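Local coordinates for protein prolyl oligopeptidase (Novosphingobium capsulatum, PDB 1YR2) that probably hydrolyses oligopeptides on the carboxyl side of proline, and much less readily of alanine, as a serine endopeptidase of the prolyl oligopeptidase family, at residues 130-135 and 162-167; 245-250 and 256-261; 462-467 and 555-560; 549-554 and 582-587. One frame throughout, in Å; residues are numbered along the deposited sequence.

Contact 1. Residues 130-135 and 162-167; sequences MNQSQL and ATALDA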
loop_
_atom_site.group_PDB
_atom_site.type_symbol
_atom_site.label_atom_id
_atom_site.label_comp_id
_atom_site.label_asym_id
_atom_site.label_seq_id
_atom_site.Cartn_x
_atom_site.Cartn_y
_atom_site.Cartn_z
ATOM N N MET A 130 6.485 -1.467 20.230
ATOM C CA MET A 130 6.407 -2.902 20.470
ATOM C C MET A 130 6.524 -3.680 19.159
ATOM O O MET A 130 5.964 -3.297 18.173
ATOM C CB MET A 130 5.068 -3.253 21.125
ATOM C CG MET A 130 4.778 -2.607 22.479
ATOM S SD MET A 130 2.919 -2.639 22.750
ATOM C CE MET A 130 2.878 -2.129 24.463
ATOM N N ASN A 131 7.245 -4.800 19.185
ATOM C CA ASN A 131 7.434 -5.636 17.992
ATOM C C ASN A 131 6.094 -6.166 17.497
ATOM O O ASN A 131 5.869 -6.203 16.316
ATOM C CB ASN A 131 8.386 -6.787 18.299
ATOM C CG ASN A 131 8.693 -7.645 17.087
ATOM O OD1 ASN A 131 8.469 -8.865 17.104
ATOM N ND2 ASN A 131 9.198 -7.029 16.029
ATOM N N GLN A 132 5.210 -6.553 18.420
ATOM C CA GLN A 132 3.860 -6.993 18.086
ATOM C C GLN A 132 2.843 -6.192 18.883
ATOM O O GLN A 132 3.085 -5.841 20.005
ATOM C CB GLN A 132 3.635 -8.489 18.388
ATOM C CG GLN A 132 4.528 -9.504 17.635
ATOM C CD GLN A 132 4.255 -10.932 18.099
ATOM O OE1 GLN A 132 3.189 -11.465 17.818
ATOM N NE2 GLN A 132 5.186 -11.531 18.840
ATOM N N SER A 133 1.689 -5.936 18.294
ATOM C CA SER A 133 0.606 -5.312 19.030
ATOM C C SER A 133 0.090 -6.223 20.137
ATOM O O SER A 133 0.122 -7.447 20.009
ATOM C CB SER A 133 -0.542 -5.012 18.104
ATOM O OG SER A 133 -0.256 -3.914 17.308
ATOM N N GLN A 134 -0.393 -5.616 21.225
ATOM C CA GLN A 134 -1.163 -6.326 22.223
ATOM C C GLN A 134 -2.617 -6.387 21.770
ATOM O O GLN A 134 -3.008 -5.614 20.940
ATOM C CB GLN A 134 -1.140 -5.546 23.523
ATOM C CG GLN A 134 0.271 -5.320 24.114
ATOM C CD GLN A 134 0.286 -4.403 25.342
ATOM O OE1 GLN A 134 -0.481 -3.462 25.397
ATOM N NE2 GLN A 134 1.186 -4.661 26.306
ATOM N N LEU A 135 -3.366 -7.320 22.359
ATOM C CA LEU A 135 -4.830 -7.370 22.245
ATOM C C LEU A 135 -5.368 -6.872 23.581
ATOM O O LEU A 135 -5.119 -7.474 24.647
ATOM C CB LEU A 135 -5.321 -8.792 21.987
ATOM C CG LEU A 135 -6.848 -8.859 21.756
ATOM C CD1 LEU A 135 -7.267 -7.975 20.652
ATOM C CD2 LEU A 135 -7.243 -10.329 21.552
ATOM N N ALA A 162 9.868 -15.107 18.561
ATOM C CA ALA A 162 9.897 -16.525 18.149
ATOM C C ALA A 162 8.457 -17.044 18.019
ATOM O O ALA A 162 8.197 -18.054 17.367
ATOM C CB ALA A 162 10.660 -17.368 19.175
ATOM N N THR A 163 7.542 -16.383 18.699
ATOM C CA THR A 163 6.153 -16.827 18.773
ATOM C C THR A 163 5.279 -15.637 18.506
ATOM O O THR A 163 5.298 -14.668 19.266
ATOM C CB THR A 163 5.843 -17.381 20.168
ATOM O OG1 THR A 163 6.804 -18.387 20.496
ATOM C CG2 THR A 163 4.561 -18.110 20.208
ATOM N N ALA A 164 4.495 -15.714 17.449
ATOM C CA ALA A 164 3.744 -14.562 16.967
ATOM C C ALA A 164 2.250 -14.832 17.102
ATOM O O ALA A 164 1.813 -15.948 16.933
ATOM C CB ALA A 164 4.117 -14.266 15.520
ATOM N N LEU A 165 1.492 -13.808 17.430
ATOM C CA LEU A 165 0.023 -13.856 17.293
ATOM C C LEU A 165 -0.322 -13.549 15.882
ATOM O O LEU A 165 0.081 -12.511 15.332
ATOM C CB LEU A 165 -0.621 -12.841 18.182
ATOM C CG LEU A 165 -2.097 -12.576 18.094
ATOM C CD1 LEU A 165 -2.919 -13.775 18.471
ATOM C CD2 LEU A 165 -2.427 -11.408 19.005
ATOM N N ASP A 166 -1.041 -14.480 15.273
ATOM C CA ASP A 166 -1.457 -14.386 13.888
ATOM C C ASP A 166 -2.870 -13.792 13.858
ATOM O O ASP A 166 -3.076 -12.601 13.475
ATOM C CB ASP A 166 -1.393 -15.790 13.218
ATOM C CG ASP A 166 -1.907 -15.775 11.773
ATOM O OD1 ASP A 166 -2.306 -14.677 11.263
ATOM O OD2 ASP A 166 -1.999 -16.804 11.060
ATOM N N ALA A 167 -3.844 -14.544 14.357
ATOM C CA ALA A 167 -5.247 -14.123 14.246
ATOM C C ALA A 167 -5.971 -14.288 15.562
ATOM O O ALA A 167 -5.528 -15.055 16.417
ATOM C CB ALA A 167 -5.964 -14.944 13.160
HETATM O O HOH W 1 1.476 -10.178 16.431
#
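Gln132 OE1 receives two donors at once, the backbone N of Leu165 at 2.9 Å and a bridging water at 2.6 Å. The contact joins successive blades of the N-terminal beta-propeller: Gln132 lies in the loop leading into strand 134-139 of one four-stranded sheet, and strand 163-170 is an outermost strand of the next. The bond from Leu165 N is fairly straight, with 157° at the hydrogen, and it lies in the plane of the side-chain carbonyl. At the other end of the same amide, Gln132 NE2 donates to Thr163 O over 3.2 Å; this donor is tilted 27° from the plane of the Thr163 carbonyl. Thr163 O and Leu165 N flank Ala164, whose own backbone pairs with Gln182 on strand 176-183. The side-chain amide thus does for the edge of the strand turned away from strand 176-183 what a neighbouring strand would do, satisfying one carbonyl and one N-H. Gln132 can reach that far because its CG stands anti to the carbonyl carbon (chi1 -61°) and the chain continues extended beyond it. The water also donates to Leu165 O at 2.9 Å, so both backbone polar atoms of Leu165 are tied, directly or through solvent, to one glutamine oxygen. Behind the bonds, Pro154 touches the side chains of both Gln132 and Leu165, and Leu152 packs on Leu165. Little surface is buried between the segments themselves, and the amide oxygen makes the tightest carbon contact, Gln132 OE1 lying 3.3 Å from Ala164 CA.

Contact 2. Residues 245-250 and 256-261; sequences VWLHRL and ADQPVF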
loop_
_atom_site.group_PDB
_atom_site.type_symbol
_atom_site.label_atom_id
_atom_site.label_comp_id
_atom_site.label_asym_id
_atom_site.label_seq_id
_atom_site.Cartn_x
_atom_site.Cartn_y
_atom_site.Cartn_z
ATOM N N VAL A 245 -12.261 -28.816 6.789
ATOM C CA VAL A 245 -12.918 -27.951 7.767
ATOM C C VAL A 245 -13.494 -28.861 8.856
ATOM O O VAL A 245 -14.135 -29.844 8.525
ATOM C CB VAL A 245 -14.017 -27.114 7.122
ATOM C CG1 VAL A 245 -14.693 -26.197 8.178
ATOM C CG2 VAL A 245 -13.476 -26.303 6.023
ATOM N N TRP A 246 -13.171 -28.553 10.117
ATOM C CA TRP A 246 -13.637 -29.247 11.323
ATOM C C TRP A 246 -14.270 -28.288 12.324
ATOM O O TRP A 246 -14.043 -27.064 12.261
ATOM C CB TRP A 246 -12.472 -29.927 12.012
ATOM C CG TRP A 246 -11.807 -30.977 11.237
ATOM C CD1 TRP A 246 -11.001 -30.829 10.115
ATOM C CD2 TRP A 246 -11.856 -32.388 11.502
ATOM N NE1 TRP A 246 -10.563 -32.063 9.689
ATOM C CE2 TRP A 246 -11.046 -33.031 10.529
ATOM C CE3 TRP A 246 -12.503 -33.184 12.485
ATOM C CZ2 TRP A 246 -10.873 -34.422 10.496
ATOM C CZ3 TRP A 246 -12.331 -34.543 12.453
ATOM C CH2 TRP A 246 -11.522 -35.162 11.459
ATOM N N LEU A 247 -15.012 -28.871 13.274
ATOM C CA LEU A 247 -15.690 -28.144 14.346
ATOM C C LEU A 247 -15.092 -28.645 15.646
ATOM O O LEU A 247 -15.112 -29.845 15.944
ATOM C CB LEU A 247 -17.200 -28.366 14.336
ATOM C CG LEU A 247 -18.028 -27.658 15.404
ATOM C CD1 LEU A 247 -17.994 -26.148 15.122
ATOM C CD2 LEU A 247 -19.446 -28.176 15.431
ATOM N N HIS A 248 -14.568 -27.718 16.428
ATOM C CA HIS A 248 -14.109 -28.037 17.762
ATOM C C HIS A 248 -15.123 -27.580 18.809
ATOM O O HIS A 248 -15.483 -26.393 18.858
ATOM C CB HIS A 248 -12.766 -27.368 18.070
ATOM C CG HIS A 248 -12.295 -27.618 19.464
ATOM N ND1 HIS A 248 -11.993 -28.880 19.916
ATOM C CD2 HIS A 248 -12.122 -26.782 20.525
ATOM C CE1 HIS A 248 -11.616 -28.812 21.185
ATOM N NE2 HIS A 248 -11.704 -27.556 21.585
ATOM N N ARG A 249 -15.491 -28.492 19.703
ATOM C CA ARG A 249 -16.342 -28.134 20.854
ATOM C C ARG A 249 -15.533 -27.854 22.107
ATOM O O ARG A 249 -14.673 -28.612 22.495
ATOM C CB ARG A 249 -17.409 -29.207 21.082
ATOM C CG ARG A 249 -18.477 -29.176 19.951
ATOM C CD ARG A 249 -19.598 -30.182 20.168
ATOM N NE ARG A 249 -20.602 -30.140 19.107
ATOM C CZ ARG A 249 -20.578 -30.907 18.030
ATOM N NH1 ARG A 249 -19.601 -31.791 17.823
ATOM N NH2 ARG A 249 -21.548 -30.790 17.156
ATOM N N LEU A 250 -15.774 -26.712 22.717
ATOM C CA LEU A 250 -14.863 -26.241 23.737
ATOM C C LEU A 250 -15.005 -27.170 24.934
ATOM O O LEU A 250 -16.095 -27.607 25.212
ATOM C CB LEU A 250 -15.182 -24.782 24.094
ATOM C CG LEU A 250 -14.479 -23.644 23.368
ATOM C CD1 LEU A 250 -12.988 -23.699 23.657
ATOM C CD2 LEU A 250 -14.750 -23.636 21.851
ATOM N N ALA A 256 -11.966 -35.293 19.585
ATOM C CA ALA A 256 -13.415 -35.392 19.545
ATOM C C ALA A 256 -14.043 -34.527 18.446
ATOM O O ALA A 256 -15.255 -34.566 18.234
ATOM C CB ALA A 256 -13.980 -35.033 20.894
ATOM N N ASP A 257 -13.213 -33.769 17.723
ATOM C CA ASP A 257 -13.738 -32.832 16.735
ATOM C C ASP A 257 -14.489 -33.553 15.638
ATOM O O ASP A 257 -14.209 -34.715 15.317
ATOM C CB ASP A 257 -12.586 -31.973 16.120
ATOM C CG ASP A 257 -12.028 -30.940 17.101
ATOM O OD1 ASP A 257 -12.376 -30.959 18.334
ATOM O OD2 ASP A 257 -11.199 -30.076 16.728
ATOM N N GLN A 258 -15.395 -32.821 15.015
ATOM C CA GLN A 258 -16.319 -33.331 14.021
ATOM C C GLN A 258 -15.918 -32.751 12.621
ATOM O O GLN A 258 -15.830 -31.548 12.501
ATOM C CB GLN A 258 -17.680 -32.797 14.420
ATOM C CG GLN A 258 -18.869 -33.057 13.468
ATOM C CD GLN A 258 -20.160 -32.493 14.055
ATOM O OE1 GLN A 258 -20.435 -32.725 15.231
ATOM N NE2 GLN A 258 -20.921 -31.707 13.263
ATOM N N PRO A 259 -15.722 -33.577 11.603
ATOM C CA PRO A 259 -15.447 -33.117 10.243
ATOM C C PRO A 259 -16.661 -32.401 9.650
ATOM O O PRO A 259 -17.786 -32.837 9.842
ATOM C CB PRO A 259 -15.148 -34.402 9.479
ATOM C CG PRO A 259 -15.613 -35.501 10.307
ATOM C CD PRO A 259 -15.813 -35.050 11.685
ATOM N N VAL A 260 -16.444 -31.281 8.976
ATOM C CA VAL A 260 -17.537 -30.498 8.385
ATOM C C VAL A 260 -17.498 -30.504 6.881
ATOM O O VAL A 260 -18.536 -30.677 6.239
ATOM C CB VAL A 260 -17.481 -29.045 8.889
ATOM C CG1 VAL A 260 -18.549 -28.190 8.200
ATOM C CG2 VAL A 260 -17.710 -29.026 10.383
ATOM N N PHE A 261 -16.305 -30.329 6.297
ATOM C CA PHE A 261 -16.195 -30.249 4.840
ATOM C C PHE A 261 -14.825 -30.650 4.323
ATOM O O PHE A 261 -13.797 -30.249 4.883
ATOM C CB PHE A 261 -16.476 -28.829 4.346
ATOM C CG PHE A 261 -16.726 -28.740 2.864
ATOM C CD1 PHE A 261 -17.823 -29.375 2.292
ATOM C CD2 PHE A 261 -15.842 -28.053 2.025
ATOM C CE1 PHE A 261 -18.031 -29.332 0.969
ATOM C CE2 PHE A 261 -16.087 -27.989 0.670
ATOM C CZ PHE A 261 -17.154 -28.616 0.147
HETATM O O HOH W 2 -14.509 -31.213 19.885
HETATM O O HOH W 3 -17.112 -32.567 19.148
#
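Val245 O accepts two backbone N-H groups, from Val260 at 2.8 Å and Phe261 at 3.1 Å, both from the same face of its carbonyl plane: a classic beta bulge that shifts the register by one residue. Beyond it, Trp246 and Pro259 form a non-hydrogen-bonded pair. Pro259 CB sits 4.0 Å from the centroid of the six-membered ring of Trp246 and only 8° off its normal, a CH-pi contact over the face. The next pair, Leu247 and Gln258, is hydrogen-bonded in both directions. His248 ND1 then donates to Asp257 OD1 over 2.6 Å, nearly straight at 169° and met on the syn side; Asp257 OD2 bonds to Tyr224 OH and His248 NE2 to Asp204. Arg249, extended from CG to NE, reaches Gln258 OE1 end-on with NH1 and NH2, each at 2.9 Å, and the oxygen lies in the guanidinium plane. With a leucine in place of Arg249, Gln258 OE1 would probably be left without either donor and the water bridging NH1 to Ala256 O would lose one anchor. The two strands, 142° apart in direction, form the beta hairpin that completes a four-stranded blade of the propeller, with 258-261 as an outermost strand.

Contact 3. Residues 462-467 and 555-560; sequences EQVFYP and GEWLIA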
loop_
_atom_site.group_PDB
_atom_site.type_symbol
_atom_site.label_atom_id
_atom_site.label_comp_id
_atom_site.label_asym_id
_atom_site.label_seq_id
_atom_site.Cartn_x
_atom_site.Cartn_y
_atom_site.Cartn_z
ATOM N N GLU A 462 -5.427 18.071 -1.704
ATOM C CA GLU A 462 -6.321 18.516 -2.773
ATOM C C GLU A 462 -6.117 17.600 -3.964
ATOM O O GLU A 462 -5.112 16.932 -4.032
ATOM C CB GLU A 462 -5.945 19.944 -3.173
ATOM C CG GLU A 462 -6.347 20.966 -2.131
ATOM C CD GLU A 462 -6.016 22.397 -2.535
ATOM O OE1 GLU A 462 -6.730 22.994 -3.363
ATOM O OE2 GLU A 462 -5.025 22.927 -2.010
ATOM N N GLN A 463 -7.089 17.509 -4.881
ATOM C CA GLN A 463 -6.908 16.757 -6.105
ATOM C C GLN A 463 -7.341 17.602 -7.282
ATOM O O GLN A 463 -8.300 18.340 -7.181
ATOM C CB GLN A 463 -7.715 15.435 -6.088
ATOM C CG GLN A 463 -7.593 14.572 -7.376
ATOM C CD GLN A 463 -8.359 13.262 -7.289
ATOM O OE1 GLN A 463 -9.557 13.261 -6.946
ATOM N NE2 GLN A 463 -7.665 12.141 -7.542
ATOM N N VAL A 464 -6.547 17.572 -8.345
ATOM C CA VAL A 464 -6.851 18.273 -9.570
ATOM C C VAL A 464 -6.786 17.285 -10.707
ATOM O O VAL A 464 -6.292 16.176 -10.561
ATOM C CB VAL A 464 -5.896 19.475 -9.822
ATOM C CG1 VAL A 464 -6.021 20.465 -8.650
ATOM C CG2 VAL A 464 -4.440 19.026 -10.008
ATOM N N PHE A 465 -7.287 17.697 -11.850
ATOM C CA PHE A 465 -7.206 16.877 -13.044
ATOM C C PHE A 465 -6.662 17.774 -14.140
ATOM O O PHE A 465 -7.314 18.738 -14.503
ATOM C CB PHE A 465 -8.607 16.348 -13.403
ATOM C CG PHE A 465 -9.232 15.528 -12.305
ATOM C CD1 PHE A 465 -9.976 16.135 -11.304
ATOM C CD2 PHE A 465 -9.064 14.147 -12.280
ATOM C CE1 PHE A 465 -10.540 15.366 -10.261
ATOM C CE2 PHE A 465 -9.593 13.384 -11.243
ATOM C CZ PHE A 465 -10.328 13.985 -10.229
ATOM N N TYR A 466 -5.532 17.417 -14.738
ATOM C CA TYR A 466 -4.879 18.294 -15.712
ATOM C C TYR A 466 -4.721 17.578 -17.053
ATOM O O TYR A 466 -4.513 16.373 -17.067
ATOM C CB TYR A 466 -3.500 18.688 -15.170
ATOM C CG TYR A 466 -2.537 17.536 -15.087
ATOM C CD1 TYR A 466 -1.697 17.198 -16.175
ATOM C CD2 TYR A 466 -2.425 16.776 -13.930
ATOM C CE1 TYR A 466 -0.781 16.119 -16.070
ATOM C CE2 TYR A 466 -1.534 15.701 -13.850
ATOM C CZ TYR A 466 -0.741 15.371 -14.927
ATOM O OH TYR A 466 0.156 14.321 -14.851
ATOM N N PRO A 467 -4.824 18.307 -18.174
ATOM C CA PRO A 467 -4.623 17.703 -19.498
ATOM C C PRO A 467 -3.134 17.428 -19.822
ATOM O O PRO A 467 -2.230 18.238 -19.588
ATOM C CB PRO A 467 -5.311 18.704 -20.477
ATOM C CG PRO A 467 -5.206 20.052 -19.798
ATOM C CD PRO A 467 -5.092 19.765 -18.257
ATOM N N GLY A 555 4.350 18.727 -14.042
ATOM C CA GLY A 555 5.325 19.743 -13.674
ATOM C C GLY A 555 4.981 21.126 -14.233
ATOM O O GLY A 555 4.951 22.134 -13.523
ATOM N N GLU A 556 4.591 21.155 -15.498
ATOM C CA GLU A 556 4.163 22.395 -16.129
ATOM C C GLU A 556 2.940 23.019 -15.452
ATOM O O GLU A 556 2.864 24.231 -15.307
ATOM C CB GLU A 556 3.924 22.174 -17.631
ATOM C CG GLU A 556 5.223 21.912 -18.361
ATOM C CD GLU A 556 5.062 21.631 -19.835
ATOM O OE1 GLU A 556 4.106 20.911 -20.237
ATOM O OE2 GLU A 556 5.907 22.144 -20.594
ATOM N N TRP A 557 1.997 22.171 -15.070
ATOM C CA TRP A 557 0.723 22.576 -14.503
ATOM C C TRP A 557 0.978 23.235 -13.161
ATOM O O TRP A 557 0.386 24.257 -12.841
ATOM C CB TRP A 557 -0.225 21.376 -14.319
ATOM C CG TRP A 557 -1.589 21.775 -13.966
ATOM C CD1 TRP A 557 -2.627 21.998 -14.824
ATOM C CD2 TRP A 557 -2.073 22.080 -12.660
ATOM N NE1 TRP A 557 -3.734 22.378 -14.114
ATOM C CE2 TRP A 557 -3.425 22.441 -12.787
ATOM C CE3 TRP A 557 -1.493 22.065 -11.371
ATOM C CZ2 TRP A 557 -4.212 22.814 -11.686
ATOM C CZ3 TRP A 557 -2.275 22.424 -10.278
ATOM C CH2 TRP A 557 -3.611 22.832 -10.447
ATOM N N LEU A 558 1.856 22.645 -12.378
ATOM C CA LEU A 558 2.111 23.133 -11.030
ATOM C C LEU A 558 2.736 24.537 -11.072
ATOM O O LEU A 558 2.463 25.366 -10.231
ATOM C CB LEU A 558 3.032 22.175 -10.314
ATOM C CG LEU A 558 2.548 20.764 -9.929
ATOM C CD1 LEU A 558 3.720 19.787 -9.539
ATOM C CD2 LEU A 558 1.529 20.871 -8.828
ATOM N N ILE A 559 3.597 24.760 -12.050
ATOM C CA ILE A 559 4.231 26.067 -12.264
ATOM C C ILE A 559 3.253 27.068 -12.809
ATOM O O ILE A 559 3.201 28.210 -12.320
ATOM C CB ILE A 559 5.504 25.950 -13.140
ATOM C CG1 ILE A 559 6.520 25.078 -12.403
ATOM C CG2 ILE A 559 6.054 27.370 -13.449
ATOM C CD1 ILE A 559 7.739 24.658 -13.170
ATOM N N ALA A 560 2.458 26.642 -13.787
ATOM C CA ALA A 560 1.493 27.532 -14.438
ATOM C C ALA A 560 0.374 27.953 -13.502
ATOM O O ALA A 560 -0.228 29.043 -13.636
ATOM C CB ALA A 560 0.919 26.855 -15.657
#
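Trp557 lays one face of its indole against Val464 and Tyr466, two residues whose side chains leave the same side of strand 459-467. From CB the chain turns so that CG is anti to the backbone N (chi1 -170°), which carries the ring off the helix toward the strand. CG lies 3.8 Å from Tyr466 CB, and CD1 approaches that same carbon most closely, at 3.4 Å. NE1 also passes beside it. Tyr466 CB stands over the five-membered ring, 3.9 Å from its centroid. Further out, CZ2 and CZ3 run under Val464 CG2, which is 4.1 Å from the centroid of the six-membered ring and 17° off the normal. At the tip, CH2 meets Val464 CG1 at 3.8 Å. The phenol ring of Tyr466 is oblique to the indole, and its OH leads away to a hydrogen bond with Asp550 O on the same helix. Without the indole, as with an alanine here, a gap would probably open between helix and strand, and Val464 CG2 and Tyr466 CB would lose their aromatic cover. This is the helix-on-sheet layering of the alpha/beta hydrolase fold, here with helix 544-560 against an outermost strand of the eight-stranded sheet.

Contact 4. Residues 549-554 and 582-587; sequences DDFIAA and GAVTNQ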
loop_
_atom_site.group_PDB
_atom_site.type_symbol
_atom_site.label_atom_id
_atom_site.label_comp_id
_atom_site.label_asym_id
_atom_site.label_seq_id
_atom_site.Cartn_x
_atom_site.Cartn_y
_atom_site.Cartn_z
ATOM N N ASP A 549 5.216 12.128 -20.879
ATOM C CA ASP A 549 4.488 13.315 -21.211
ATOM C C ASP A 549 3.540 13.721 -20.091
ATOM O O ASP A 549 3.393 14.920 -19.812
ATOM C CB ASP A 549 3.674 13.108 -22.491
ATOM C CG ASP A 549 4.543 12.914 -23.695
ATOM O OD1 ASP A 549 5.758 13.289 -23.691
ATOM O OD2 ASP A 549 4.100 12.386 -24.706
ATOM N N ASP A 550 2.880 12.744 -19.472
ATOM C CA ASP A 550 1.951 13.026 -18.370
ATOM C C ASP A 550 2.704 13.711 -17.227
ATOM O O ASP A 550 2.214 14.645 -16.597
ATOM C CB ASP A 550 1.278 11.758 -17.821
ATOM C CG ASP A 550 0.233 11.134 -18.734
ATOM O OD1 ASP A 550 -0.208 11.767 -19.720
ATOM O OD2 ASP A 550 -0.199 9.962 -18.507
ATOM N N PHE A 551 3.913 13.260 -16.968
ATOM C CA PHE A 551 4.659 13.748 -15.792
ATOM C C PHE A 551 5.226 15.134 -16.056
ATOM O O PHE A 551 5.239 16.026 -15.172
ATOM C CB PHE A 551 5.699 12.722 -15.446
ATOM C CG PHE A 551 6.363 12.893 -14.081
ATOM C CD1 PHE A 551 5.650 12.713 -12.891
ATOM C CD2 PHE A 551 7.682 13.175 -14.003
ATOM C CE1 PHE A 551 6.273 12.854 -11.645
ATOM C CE2 PHE A 551 8.312 13.328 -12.746
ATOM C CZ PHE A 551 7.618 13.146 -11.586
ATOM N N ILE A 552 5.706 15.329 -17.269
ATOM C CA ILE A 552 6.142 16.642 -17.683
ATOM C C ILE A 552 4.952 17.622 -17.616
ATOM O O ILE A 552 5.103 18.732 -17.144
ATOM C CB ILE A 552 6.719 16.554 -19.092
ATOM C CG1 ILE A 552 8.158 16.029 -19.046
ATOM C CG2 ILE A 552 6.737 17.909 -19.748
ATOM C CD1 ILE A 552 8.636 15.540 -20.410
ATOM N N ALA A 553 3.791 17.233 -18.121
ATOM C CA ALA A 553 2.629 18.084 -18.025
ATOM C C ALA A 553 2.197 18.388 -16.591
ATOM O O ALA A 553 1.662 19.497 -16.332
ATOM C CB ALA A 553 1.461 17.505 -18.842
ATOM N N ALA A 554 2.429 17.447 -15.662
ATOM C CA ALA A 554 2.156 17.690 -14.254
ATOM C C ALA A 554 3.047 18.823 -13.746
ATOM O O ALA A 554 2.561 19.735 -13.061
ATOM C CB ALA A 554 2.440 16.422 -13.391
ATOM N N GLY A 582 14.787 9.685 -14.828
ATOM C CA GLY A 582 15.887 9.740 -15.792
ATOM C C GLY A 582 15.417 10.225 -17.158
ATOM O O GLY A 582 16.096 11.013 -17.836
ATOM N N ALA A 583 14.240 9.747 -17.580
ATOM C CA ALA A 583 13.763 10.052 -18.908
ATOM C C ALA A 583 13.284 11.515 -19.001
ATOM O O ALA A 583 13.626 12.207 -19.944
ATOM C CB ALA A 583 12.655 9.112 -19.300
ATOM N N VAL A 584 12.492 11.990 -18.037
ATOM C CA VAL A 584 12.000 13.367 -18.115
ATOM C C VAL A 584 13.165 14.364 -17.854
ATOM O O VAL A 584 13.143 15.486 -18.350
ATOM C CB VAL A 584 10.796 13.652 -17.180
ATOM C CG1 VAL A 584 9.682 12.717 -17.484
ATOM C CG2 VAL A 584 11.219 13.605 -15.655
ATOM N N THR A 585 14.190 13.952 -17.123
ATOM C CA THR A 585 15.354 14.802 -16.881
ATOM C C THR A 585 16.121 15.054 -18.215
ATOM O O THR A 585 16.539 16.155 -18.473
ATOM C CB THR A 585 16.303 14.192 -15.806
ATOM O OG1 THR A 585 15.706 14.229 -14.484
ATOM C CG2 THR A 585 17.568 15.023 -15.696
ATOM N N ASN A 586 16.282 14.030 -19.047
ATOM C CA ASN A 586 16.883 14.199 -20.378
ATOM C C ASN A 586 16.028 15.054 -21.278
ATOM O O ASN A 586 16.568 15.849 -22.037
ATOM C CB ASN A 586 17.126 12.845 -21.058
ATOM C CG ASN A 586 18.265 12.091 -20.461
ATOM O OD1 ASN A 586 19.176 12.699 -19.901
ATOM N ND2 ASN A 586 18.239 10.771 -20.560
ATOM N N GLN A 587 14.702 14.866 -21.238
ATOM C CA GLN A 587 13.796 15.507 -22.204
ATOM C C GLN A 587 13.537 16.983 -21.854
ATOM O O GLN A 587 13.491 17.854 -22.748
ATOM C CB GLN A 587 12.484 14.706 -22.341
ATOM C CG GLN A 587 12.694 13.308 -22.875
ATOM C CD GLN A 587 11.406 12.461 -23.000
ATOM O OE1 GLN A 587 10.315 12.940 -22.730
ATOM N NE2 GLN A 587 11.554 11.204 -23.447
#
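Aliphatic packing comes first in this helix-helix contact, and Val584 is its centre. Val584 CG1 meets Ile552 CG1 at 4.0 Å, the two side chains sliding past each other in opposite directions. Ile552 CG1 stands anti to its carbonyl carbon (chi1 -80°), which aims the CG1-CD1 branch at the facing helix. The aromatic part is an edge contact: Val584 CG2 lies near the plane of the Phe551 ring, 3.9 Å from CD2, and Val584 CG1 is 4.0 Å from that same ring carbon. Both methyls of one valine therefore touch Phe551, at its rim rather than over its face. Ile571 on strand 569-574 packs on both Phe551 and Val584 and ties the pair to the sheet below. A third kind pairs a methyl with an amide: Ile552 CD1 lies 3.9 Å from Gln587 OE1. That oxygen is not left to the methyl alone, since it accepts a hydrogen bond from Gln545 NE2, on the helix of Ile552 but earlier in it. The short axes come within 10.1 Å and cross at -65°. Helix 576-587 begins directly after Ser575, whose GxSxG setting is consistent with the nucleophile elbow of this family, so the contact lies between the helix behind that turn and helix 544-560. Between these segments the chemistry is van der Waals contact alone; this is consistent with an interface held mainly by close fit and by burial of apolar surface, and a polar link between the two helices is added where Gln545 reaches Gln587, at the margin of the packing.

Contacts 1 and 2 belong to the propeller, with centres about 27 Å apart, whereas contacts 3 and 4 lie across the chain's centre in the hydrolase domain. Contact 1 is a surface contact between blades and rests on a side-chain amide and water. Contact 2 is partly buried, joins neighbours within one blade, and combines strand bonding with polar side-chain pairs. Contacts 3 and 4, also partly buried, are almost wholly apolar and share helix 544-560, which meets a strand in one and a second helix in the other. They touch directly, Tyr466 CE1 of contact 3 packing 3.8 Å from Ala553 C of contact 4.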